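Local coordinates for protein endoglucanase (Bacillus akibai, PDB 1UWW) that hydrolyses internal beta-1,4-glucosidic linkages of cellulose, this chain being its family 28 carbohydrate-binding module, which recognises non-crystalline cellulose, at residues 8-20 and 27-41. Sequence-based numbering, arbitrary orientation.
Sequences VVHDPKGEAVLPS and RQGWDWAGESGVKTA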
ATOM      1  N   VAL A   8     -16.216 -21.091  16.542  1.00 37.08           N
ATOM      2  CA  VAL A   8     -16.453 -19.651  16.842  1.00 36.87           C
ATOM      3  C   VAL A   8     -17.838 -19.243  16.341  1.00 35.93           C
ATOM      4  O   VAL A   8     -18.258 -19.644  15.251  1.00 36.85           O
ATOM      5  CB  VAL A   8     -15.316 -18.779  16.240  1.00 37.10           C
ATOM      6  CG1 VAL A   8     -15.790 -17.374  15.832  1.00 36.41           C
ATOM      7  CG2 VAL A   8     -14.152 -18.685  17.226  1.00 38.02           C
ATOM      8  N   VAL A   9     -18.525 -18.444  17.156  1.00 35.11           N
ATOM      9  CA  VAL A   9     -19.881 -17.970  16.877  1.00 33.99           C
ATOM     10  C   VAL A   9     -19.919 -16.463  16.543  1.00 31.78           C
ATOM     11  O   VAL A   9     -19.609 -15.594  17.360  1.00 32.83           O
ATOM     12  CB  VAL A   9     -20.845 -18.254  18.053  1.00 34.71           C
ATOM     13  CG1 VAL A   9     -22.235 -17.629  17.786  1.00 35.19           C
ATOM     14  CG2 VAL A   9     -20.944 -19.770  18.312  1.00 35.87           C
ATOM     15  N   HIS A  10     -20.339 -16.188  15.328  1.00 29.10           N
ATOM     16  CA  HIS A  10     -20.524 -14.819  14.876  1.00 27.30           C
ATOM     17  C   HIS A  10     -21.951 -14.396  15.105  1.00 26.53           C
ATOM     18  O   HIS A  10     -22.833 -15.230  15.288  1.00 26.90           O
ATOM     19  CB  HIS A  10     -20.217 -14.754  13.404  1.00 27.08           C
ATOM     20  CG  HIS A  10     -18.877 -15.306  13.062  1.00 25.26           C
ATOM     21  ND1 HIS A  10     -17.702 -14.683  13.424  1.00 24.09           N
ATOM     22  CD2 HIS A  10     -18.517 -16.452  12.435  1.00 28.19           C
ATOM     23  CE1 HIS A  10     -16.678 -15.388  12.977  1.00 24.78           C
ATOM     24  NE2 HIS A  10     -17.146 -16.473  12.387  1.00 27.52           N
ATOM     25  N   ASP A  11     -22.199 -13.098  15.081  1.00 25.08           N
ATOM     26  CA  ASP A  11     -23.555 -12.599  14.930  1.00 24.76           C
ATOM     27  C   ASP A  11     -24.129 -13.033  13.556  1.00 24.34           C
ATOM     28  O   ASP A  11     -23.393 -13.447  12.654  1.00 23.39           O
ATOM     29  CB  ASP A  11     -23.587 -11.073  15.066  1.00 25.48           C
ATOM     30  CG  ASP A  11     -23.687 -10.606  16.504  1.00 25.25           C
ATOM     31  OD1 ASP A  11     -23.787 -11.432  17.451  1.00 29.91           O
ATOM     32  OD2 ASP A  11     -23.685  -9.405  16.823  1.00 24.70           O
ATOM     33  N   PRO A  12     -25.450 -12.969  13.383  1.00 24.54           N
ATOM     34  CA  PRO A  12     -26.071 -13.437  12.137  1.00 24.88           C
ATOM     35  C   PRO A  12     -25.472 -12.754  10.888  1.00 24.27           C
ATOM     36  O   PRO A  12     -25.231 -11.539  10.938  1.00 23.32           O
ATOM     37  CB  PRO A  12     -27.545 -13.069  12.331  1.00 25.36           C
ATOM     38  CG  PRO A  12     -27.736 -13.039  13.795  1.00 25.62           C
ATOM     39  CD  PRO A  12     -26.458 -12.466  14.346  1.00 25.20           C
ATOM     40  N   LYS A  13     -25.188 -13.516   9.836  1.00 25.55           N
ATOM     41  CA  LYS A  13     -24.566 -12.970   8.627  1.00 25.45           C
ATOM     42  C   LYS A  13     -25.486 -11.998   7.900  1.00 26.29           C
ATOM     43  O   LYS A  13     -25.037 -10.955   7.422  1.00 24.90           O
ATOM     44  CB  LYS A  13     -24.116 -14.078   7.675  1.00 26.24           C
ATOM     45  CG  LYS A  13     -23.378 -13.561   6.445  1.00 26.96           C
ATOM     46  CD  LYS A  13     -22.807 -14.694   5.631  1.00 29.83           C
ATOM     47  CE  LYS A  13     -21.978 -14.177   4.482  1.00 30.90           C
ATOM     48  NZ  LYS A  13     -21.091 -15.259   3.991  1.00 34.67           N
ATOM     49  N   GLY A  14     -26.773 -12.311   7.817  1.00 26.59           N
ATOM     50  CA  GLY A  14     -27.713 -11.470   7.107  1.00 26.97           C
ATOM     51  C   GLY A  14     -27.493 -11.510   5.607  1.00 27.71           C
ATOM     52  O   GLY A  14     -26.752 -12.341   5.077  1.00 29.57           O
ATOM     53  N   GLU A  15     -28.122 -10.572   4.930  1.00 27.99           N
ATOM     54  CA  GLU A  15     -28.042 -10.450   3.482  1.00 27.89           C
ATOM     55  C   GLU A  15     -27.132  -9.295   3.127  1.00 25.92           C
ATOM     56  O   GLU A  15     -27.088  -8.295   3.847  1.00 24.44           O
ATOM     57  CB  GLU A  15     -29.437 -10.204   2.912  1.00 28.79           C
ATOM     58  CG  GLU A  15     -30.427 -11.328   3.208  1.00 33.25           C
ATOM     59  CD  GLU A  15     -30.179 -12.599   2.406  1.00 38.23           C
ATOM     60  OE1 GLU A  15     -29.570 -12.543   1.309  1.00 43.44           O
ATOM     61  OE2 GLU A  15     -30.614 -13.674   2.873  1.00 41.35           O
ATOM     62  N   ALA A  16     -26.424  -9.422   2.009  1.00 24.69           N
ATOM     63  CA  ALA A  16     -25.481  -8.409   1.570  1.00 24.57           C
ATOM     64  C   ALA A  16     -26.211  -7.144   1.183  1.00 25.00           C
ATOM     65  O   ALA A  16     -27.069  -7.154   0.293  1.00 25.68           O
ATOM     66  CB  ALA A  16     -24.639  -8.927   0.409  1.00 23.95           C
ATOM     67  N   VAL A  17     -25.885  -6.070   1.896  1.00 24.39           N
ATOM     68  CA  VAL A  17     -26.499  -4.748   1.712  1.00 25.37           C
ATOM     69  C   VAL A  17     -25.370  -3.723   1.679  1.00 23.78           C
ATOM     70  O   VAL A  17     -24.532  -3.720   2.554  1.00 22.16           O
ATOM     71  CB  VAL A  17     -27.486  -4.416   2.885  1.00 26.59           C
ATOM     72  CG1 VAL A  17     -28.037  -3.005   2.789  1.00 26.56           C
ATOM     73  CG2 VAL A  17     -28.647  -5.415   2.922  1.00 29.22           C
ATOM     74  N   LEU A  18     -25.372  -2.863   0.689  1.00 22.38           N
ATOM     75  CA  LEU A  18     -24.388  -1.813   0.552  1.00 23.52           C
ATOM     76  C   LEU A  18     -25.147  -0.535   0.162  1.00 23.43           C
ATOM     77  O   LEU A  18     -25.946  -0.615  -0.811  1.00 25.63           O
ATOM     78  CB  LEU A  18     -23.364  -2.294  -0.484  1.00 24.61           C
ATOM     79  CG  LEU A  18     -22.069  -1.516  -0.554  1.00 23.94           C
ATOM     80  CD1 LEU A  18     -21.172  -1.803   0.624  1.00 21.51           C
ATOM     81  CD2 LEU A  18     -21.397  -1.790  -1.871  1.00 25.49           C
ATOM     82  N   PRO A  19     -25.007   0.618   0.849  1.00 22.78           N
ATOM     83  CA  PRO A  19     -24.156   0.829   2.048  1.00 21.48           C
ATOM     84  C   PRO A  19     -24.473  -0.059   3.249  1.00 20.57           C
ATOM     85  O   PRO A  19     -25.635  -0.350   3.573  1.00 19.50           O
ATOM     86  CB  PRO A  19     -24.401   2.298   2.397  1.00 22.24           C
ATOM     87  CG  PRO A  19     -24.778   2.928   1.051  1.00 23.35           C
ATOM     88  CD  PRO A  19     -25.611   1.886   0.397  1.00 24.29           C
ATOM     89  N   SER A  20     -23.417  -0.485   3.939  1.00 18.71           N
ATOM     90  CA  SER A  20     -23.530  -1.366   5.097  1.00 18.07           C
ATOM     91  C   SER A  20     -23.487  -0.521   6.379  1.00 18.08           C
ATOM     92  O   SER A  20     -22.480   0.104   6.689  1.00 18.14           O
ATOM     93  CB  SER A  20     -22.400  -2.415   5.097  1.00 18.34           C
ATOM     94  OG  SER A  20     -22.248  -3.067   3.838  1.00 18.35           O
ATOM     95  N   ARG A  27     -24.605  -8.813  10.200  1.00 19.77           N
ATOM     96  CA  ARG A  27     -23.369  -8.429   9.521  1.00 19.07           C
ATOM     97  C   ARG A  27     -23.601  -7.961   8.087  1.00 18.91           C
ATOM     98  O   ARG A  27     -22.643  -7.656   7.394  1.00 18.96           O
ATOM     99  CB  ARG A  27     -22.383  -9.582   9.540  1.00 19.05           C
ATOM    100  CG  ARG A  27     -21.972 -10.019  10.924  1.00 19.11           C
ATOM    101  CD  ARG A  27     -20.971 -11.148  10.892  1.00 21.02           C
ATOM    102  NE  ARG A  27     -21.588 -12.467  10.760  1.00 21.79           N
ATOM    103  CZ  ARG A  27     -21.158 -13.457  10.019  1.00 23.10           C
ATOM    104  NH1 ARG A  27     -20.160 -13.321   9.163  1.00 24.14           N
ATOM    105  NH2 ARG A  27     -21.795 -14.625  10.093  1.00 25.86           N
ATOM    106  N   GLN A  28     -24.850  -7.903   7.642  1.00 18.74           N
ATOM    107  CA  GLN A  28     -25.192  -7.436   6.296  1.00 19.31           C
ATOM    108  C   GLN A  28     -24.295  -8.029   5.196  1.00 19.21           C
ATOM    109  O   GLN A  28     -23.861  -7.346   4.269  1.00 18.84           O
ATOM    110  CB  GLN A  28     -25.270  -5.916   6.223  1.00 19.76           C
ATOM    111  CG  GLN A  28     -26.347  -5.351   7.164  1.00 21.26           C
ATOM    112  CD  GLN A  28     -26.727  -3.935   6.848  1.00 20.87           C
ATOM    113  OE1 GLN A  28     -25.911  -3.022   6.940  1.00 21.42           O
ATOM    114  NE2 GLN A  28     -27.983  -3.733   6.449  1.00 27.18           N
ATOM    115  N   GLY A  29     -24.041  -9.322   5.297  1.00 19.46           N
ATOM    116  CA  GLY A  29     -23.302 -10.058   4.288  1.00 19.46           C
ATOM    117  C   GLY A  29     -21.793 -10.105   4.437  1.00 19.60           C
ATOM    118  O   GLY A  29     -21.126 -10.744   3.618  1.00 20.96           O
ATOM    119  N   TRP A  30     -21.247  -9.413   5.431  1.00 18.75           N
ATOM    120  CA  TRP A  30     -19.796  -9.395   5.679  1.00 18.66           C
ATOM    121  C   TRP A  30     -19.349 -10.636   6.436  1.00 19.50           C
ATOM    122  O   TRP A  30     -20.007 -11.067   7.388  1.00 20.97           O
ATOM    123  CB  TRP A  30     -19.421  -8.128   6.453  1.00 17.78           C
ATOM    124  CG  TRP A  30     -19.520  -6.903   5.613  1.00 17.37           C
ATOM    125  CD1 TRP A  30     -20.618  -6.122   5.388  1.00 17.99           C
ATOM    126  CD2 TRP A  30     -18.465  -6.346   4.830  1.00 16.72           C
ATOM    127  NE1 TRP A  30     -20.296  -5.106   4.528  1.00 18.23           N
ATOM    128  CE2 TRP A  30     -18.989  -5.236   4.146  1.00 17.94           C
ATOM    129  CE3 TRP A  30     -17.133  -6.707   4.599  1.00 18.78           C
ATOM    130  CZ2 TRP A  30     -18.220  -4.461   3.277  1.00 18.55           C
ATOM    131  CZ3 TRP A  30     -16.370  -5.945   3.742  1.00 19.20           C
ATOM    132  CH2 TRP A  30     -16.917  -4.824   3.088  1.00 20.42           C
ATOM    133  N   ASP A  31     -18.199 -11.163   6.064  1.00 19.76           N
ATOM    134  CA  ASP A  31     -17.653 -12.366   6.665  1.00 20.08           C
ATOM    135  C   ASP A  31     -16.140 -12.334   6.530  1.00 19.83           C
ATOM    136  O   ASP A  31     -15.575 -11.413   5.926  1.00 19.73           O
ATOM    137  CB  ASP A  31     -18.207 -13.583   5.933  1.00 20.89           C
ATOM    138  CG  ASP A  31     -18.303 -14.813   6.790  1.00 24.23           C
ATOM    139  OD1 ASP A  31     -17.735 -14.861   7.899  1.00 26.05           O
ATOM    140  OD2 ASP A  31     -18.996 -15.803   6.415  1.00 32.39           O
ATOM    141  N   TRP A  32     -15.474 -13.322   7.095  1.00 19.47           N
ATOM    142  CA  TRP A  32     -14.039 -13.490   6.896  1.00 18.91           C
ATOM    143  C   TRP A  32     -13.749 -14.090   5.525  1.00 19.84           C
ATOM    144  O   TRP A  32     -14.395 -15.070   5.117  1.00 21.60           O
ATOM    145  CB  TRP A  32     -13.431 -14.387   7.964  1.00 19.22           C
ATOM    146  CG  TRP A  32     -13.426 -13.811   9.323  1.00 18.45           C
ATOM    147  CD1 TRP A  32     -13.995 -14.346  10.447  1.00 20.22           C
ATOM    148  CD2 TRP A  32     -12.818 -12.568   9.753  1.00 18.19           C
ATOM    149  NE1 TRP A  32     -13.783 -13.532  11.532  1.00 19.39           N
ATOM    150  CE2 TRP A  32     -13.060 -12.430  11.135  1.00 18.57           C
ATOM    151  CE3 TRP A  32     -12.062 -11.577   9.108  1.00 18.77           C
ATOM    152  CZ2 TRP A  32     -12.573 -11.364  11.876  1.00 18.58           C
ATOM    153  CZ3 TRP A  32     -11.607 -10.510   9.852  1.00 17.93           C
ATOM    154  CH2 TRP A  32     -11.856 -10.419  11.223  1.00 19.07           C
ATOM    155  N   ALA A  33     -12.759 -13.557   4.815  1.00 19.56           N
ATOM    156  CA  ALA A  33     -12.207 -14.237   3.649  1.00 21.08           C
ATOM    157  C   ALA A  33     -11.553 -15.540   4.111  1.00 22.32           C
ATOM    158  O   ALA A  33     -11.059 -15.616   5.242  1.00 21.97           O
ATOM    159  CB  ALA A  33     -11.200 -13.352   2.936  1.00 20.29           C
ATOM    160  N   GLY A  34     -11.551 -16.569   3.253  1.00 24.73           N
ATOM    161  CA  GLY A  34     -10.889 -17.832   3.575  1.00 25.90           C
ATOM    162  C   GLY A  34      -9.414 -17.656   3.930  1.00 26.51           C
ATOM    163  O   GLY A  34      -8.893 -18.324   4.821  1.00 28.13           O
ATOM    164  N   GLU A  35      -8.747 -16.699   3.286  1.00 26.64           N
ATOM    165  CA  GLU A  35      -7.336 -16.426   3.582  1.00 27.17           C
ATOM    166  C   GLU A  35      -7.077 -15.482   4.775  1.00 25.26           C
ATOM    167  O   GLU A  35      -5.937 -15.106   5.028  1.00 25.30           O
ATOM    168  CB  GLU A  35      -6.638 -15.869   2.333  1.00 28.30           C
ATOM    169  CG  GLU A  35      -6.527 -16.864   1.191  1.00 32.46           C
ATOM    170  CD  GLU A  35      -5.493 -17.953   1.461  1.00 37.97           C
ATOM    171  OE1 GLU A  35      -4.294 -17.618   1.655  1.00 42.36           O
ATOM    172  OE2 GLU A  35      -5.870 -19.148   1.482  1.00 43.03           O
ATOM    173  N   SER A  36      -8.120 -15.070   5.503  1.00 22.77           N
ATOM    174  CA  SER A  36      -7.910 -14.178   6.639  1.00 22.37           C
ATOM    175  C   SER A  36      -7.007 -14.786   7.702  1.00 21.93           C
ATOM    176  O   SER A  36      -7.153 -15.953   8.028  1.00 23.53           O
ATOM    177  CB  SER A  36      -9.220 -13.807   7.309  1.00 21.18           C
ATOM    178  OG  SER A  36      -8.995 -12.835   8.310  1.00 18.88           O
ATOM    179  N   GLY A  37      -6.094 -14.000   8.249  1.00 22.75           N
ATOM    180  CA  GLY A  37      -5.256 -14.455   9.349  1.00 22.62           C
ATOM    181  C   GLY A  37      -5.926 -14.395  10.716  1.00 23.38           C
ATOM    182  O   GLY A  37      -5.381 -14.846  11.730  1.00 23.99           O
ATOM    183  N   VAL A  38      -7.109 -13.796  10.774  1.00 22.60           N
ATOM    184  CA  VAL A  38      -7.883 -13.672  11.988  1.00 22.53           C
ATOM    185  C   VAL A  38      -9.281 -14.146  11.650  1.00 22.58           C
ATOM    186  O   VAL A  38      -9.887 -13.693  10.668  1.00 21.75           O
ATOM    187  CB  VAL A  38      -7.916 -12.203  12.484  1.00 22.74           C
ATOM    188  CG1 VAL A  38      -8.927 -12.021  13.631  1.00 23.26           C
ATOM    189  CG2 VAL A  38      -6.507 -11.753  12.898  1.00 23.98           C
ATOM    190  N   LYS A  39      -9.810 -15.062  12.451  1.00 23.78           N
ATOM    191  CA  LYS A  39     -11.139 -15.592  12.230  1.00 24.78           C
ATOM    192  C   LYS A  39     -11.967 -15.600  13.517  1.00 25.03           C
ATOM    193  O   LYS A  39     -12.912 -16.385  13.644  1.00 26.89           O
ATOM    194  CB  LYS A  39     -11.045 -16.957  11.539  1.00 25.33           C
ATOM    195  CG  LYS A  39     -10.524 -16.830  10.092  1.00 27.85           C
ATOM    196  CD  LYS A  39     -10.875 -17.997   9.230  1.00 31.38           C
ATOM    197  CE  LYS A  39     -10.187 -17.923   7.872  1.00 32.29           C
ATOM    198  NZ  LYS A  39     -10.062 -19.266   7.223  1.00 35.26           N
ATOM    199  N   THR A  40     -11.643 -14.641  14.393  1.00 25.10           N
ATOM    200  CA  THR A  40     -12.321 -14.402  15.677  1.00 25.20           C
ATOM    201  C   THR A  40     -13.792 -13.963  15.481  1.00 23.38           C
ATOM    202  O   THR A  40     -14.197 -13.565  14.397  1.00 22.52           O
ATOM    203  CB  THR A  40     -11.526 -13.310  16.553  1.00 23.55           C
ATOM    204  OG1 THR A  40     -11.442 -12.041  15.872  1.00 28.57           O
ATOM    205  CG2 THR A  40     -10.070 -13.679  16.818  1.00 26.96           C
ATOM    206  N   ALA A  41     -14.595 -14.008  16.535  1.00 22.70           N
ATOM    207  CA  ALA A  41     -16.002 -13.630  16.459  1.00 21.80           C
ATOM    208  C   ALA A  41     -16.205 -12.216  15.867  1.00 20.14           C
ATOM    209  O   ALA A  41     -15.630 -11.230  16.349  1.00 20.02           O
ATOM    210  CB  ALA A  41     -16.625 -13.686  17.844  1.00 22.30           C
TER
HETATM  211  O   HOH W   1     -14.719 -17.841  12.025  1.00 33.89           O
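Arg27 slots its guanidinium between two residues of the 8-20 loop, with His10 CB over one face and Lys13 CB over the other, 3.4 Å from NH2. A bend at chi3 (-84°) turns the flat group so that NE donates to Asp11 O at 2.8 Å; this oxygen lies near the guanidinium plane, though NE approaches from above the carbonyl plane. NH1 meets Asp31 OD1 at 3.1 Å, while Lys13, its chain extended, crosses Asp31 at about a right angle and bridges OD2 through NZ. One carboxylate thus serves two cations.

Beside this network runs a type I' turn from Arg27 to Trp30, whose central residues, Gln28 and Gly29, both have positive phi, easy for glycine and less usual for glutamine. Gly29, lacking a side chain, lies close against Ala16, and its N bonds Lys13 O at 2.9 Å. Gln28 NE2 rests on Val17 CB (3.7 Å), while OE1 accepts from the backbone N of Val21, a calcium ligand, and of Phe22. Trp30 NE1 points almost straight at Ser20 OG (2.9 Å, 173°), in the indole plane. At the other end, His10 CE1 comes to the indole edge of Trp32 at NE1 (3.7 Å), the rings meeting obliquely; ND1 accepts from Leu42 N.

The loop packs on the turn leading into edge strand 30-32, whose Asp31 is joined by backbone hydrogen bonding to Asp75 of strand 73-77, while Trp30 reaches Leu53 of strand 50-58 and Ile168 of strand 165-173, between the beta-sandwich sheets.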